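PDB 4XGN: 3-hydroxyacyl-CoA dehydrogenase from Burkholderia thailandensis, which probably catalyses the NAD-dependent oxidation of 3-hydroxyacyl-CoA to 3-oxoacyl-CoA, as a short-chain dehydrogenase with a Rossmann fold. Local coordinates for residues V235-I238 and M243-G246. Sequence-based numbering, arbitrary orientation.
Sequences VRQI and MLNG
Leu244 reaches the helix with a single methyl: its CD1 sits 3.9 Å from CA of Ile238 and equally far, 3.9 Å, from CG1 of the same residue. The leucine has CG anti to its carbonyl carbon (chi1 -80°) and a nearly extended chi2, which sends CD1 forward while CD2 stays back. It meets the isoleucine at roughly a right angle, end against flank. On the neighbouring helical position, CG of Gln237 touches that methyl more loosely, 4.1 Å from Leu244 CD1. With CG anti to the backbone N (chi1 166°) Gln237 presents that methylene to the leucine, and the bend at chi2 turns the amide toward Asn241, whose ND2 is hydrogen-bonded to OE1. No hydrogen bond joins the two segments directly; Arg190 NH1 does so indirectly, bonding to the carbonyl oxygens of both Ile238 and Leu244. Asn241 OD1 is hydrogen-bonded to Met243 N. Leu244 packs on Leu251 of the second subunit, and Gln237 on the Gln237 of that subunit. The contact lies where the connection from helix 228-240 to strand 248-251, outermost in the Rossmann sheet within this chain, comes back past the helix's last turns, whose Ile238 rests on strands 146-151 and 189-196.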
loop_
_atom_site.group_PDB
_atom_site.type_symbol
_atom_site.label_atom_id
_atom_site.label_comp_id
_atom_site.label_asym_id
_atom_site.label_seq_id
_atom_site.Cartn_x
_atom_site.Cartn_y
_atom_site.Cartn_z
ATOM N N VAL A 235 -1.563 -18.004 11.862
ATOM C CA VAL A 235 -2.989 -18.069 12.193
ATOM C C VAL A 235 -3.163 -18.059 13.745
ATOM O O VAL A 235 -4.026 -17.368 14.291
ATOM C CB VAL A 235 -3.678 -19.345 11.596
ATOM C CG1 VAL A 235 -5.104 -19.515 12.120
ATOM C CG2 VAL A 235 -3.701 -19.307 10.086
ATOM N N ARG A 236 -2.410 -18.905 14.435
ATOM C CA ARG A 236 -2.525 -18.963 15.911
ATOM C C ARG A 236 -2.230 -17.617 16.550
ATOM O O ARG A 236 -2.926 -17.179 17.442
ATOM C CB ARG A 236 -1.572 -20.029 16.440
ATOM C CG ARG A 236 -1.460 -20.048 17.944
ATOM C CD ARG A 236 -0.813 -21.297 18.492
ATOM N NE ARG A 236 -1.016 -21.279 19.934
ATOM C CZ ARG A 236 -0.772 -22.306 20.745
ATOM N NH1 ARG A 236 -0.203 -23.415 20.286
ATOM N NH2 ARG A 236 -1.054 -22.201 22.039
ATOM N N GLN A 237 -1.216 -16.913 16.049
ATOM C CA GLN A 237 -0.889 -15.567 16.597
ATOM C C GLN A 237 -2.069 -14.611 16.422
ATOM O O GLN A 237 -2.389 -13.836 17.311
ATOM C CB GLN A 237 0.391 -15.017 15.986
ATOM C CG GLN A 237 0.631 -13.523 16.231
ATOM C CD GLN A 237 0.946 -13.133 17.670
ATOM O OE1 GLN A 237 0.907 -11.933 18.002
ATOM N NE2 GLN A 237 1.222 -14.115 18.538
ATOM N N ILE A 238 -2.693 -14.634 15.243
ATOM C CA ILE A 238 -3.857 -13.833 15.016
ATOM C C ILE A 238 -4.998 -14.165 15.971
ATOM O O ILE A 238 -5.612 -13.266 16.539
ATOM C CB ILE A 238 -4.335 -13.916 13.557
ATOM C CG1 ILE A 238 -3.309 -13.267 12.627
ATOM C CG2 ILE A 238 -5.768 -13.340 13.446
ATOM C CD1 ILE A 238 -3.462 -13.635 11.162
ATOM N N MET A 243 -5.156 -7.427 19.468
ATOM C CA MET A 243 -4.991 -6.140 18.745
ATOM C C MET A 243 -4.875 -6.302 17.222
ATOM O O MET A 243 -4.853 -5.272 16.502
ATOM C CB MET A 243 -3.793 -5.361 19.270
ATOM C CG MET A 243 -4.111 -4.620 20.557
ATOM S SD MET A 243 -5.309 -3.275 20.383
ATOM C CE MET A 243 -4.371 -2.152 19.353
ATOM N N LEU A 244 -4.787 -7.542 16.725
ATOM C CA LEU A 244 -4.688 -7.765 15.282
ATOM C C LEU A 244 -6.062 -7.721 14.694
ATOM O O LEU A 244 -6.843 -8.655 14.875
ATOM C CB LEU A 244 -3.938 -9.060 14.988
ATOM C CG LEU A 244 -2.413 -9.032 15.067
ATOM C CD1 LEU A 244 -1.859 -10.460 14.962
ATOM C CD2 LEU A 244 -1.822 -8.102 13.997
ATOM N N ASN A 245 -6.379 -6.659 13.967
ATOM C CA ASN A 245 -7.661 -6.556 13.323
ATOM C C ASN A 245 -7.553 -5.676 12.047
ATOM O O ASN A 245 -6.826 -4.679 12.058
ATOM C CB ASN A 245 -8.625 -5.939 14.294
ATOM C CG ASN A 245 -10.076 -6.134 13.887
ATOM O OD1 ASN A 245 -10.404 -6.941 12.986
ATOM N ND2 ASN A 245 -10.965 -5.449 14.579
ATOM N N GLY A 246 -8.262 -6.048 10.989
ATOM C CA GLY A 246 -8.441 -5.187 9.795
ATOM C C GLY A 246 -7.196 -5.090 8.946
ATOM O O GLY A 246 -7.057 -4.145 8.166
#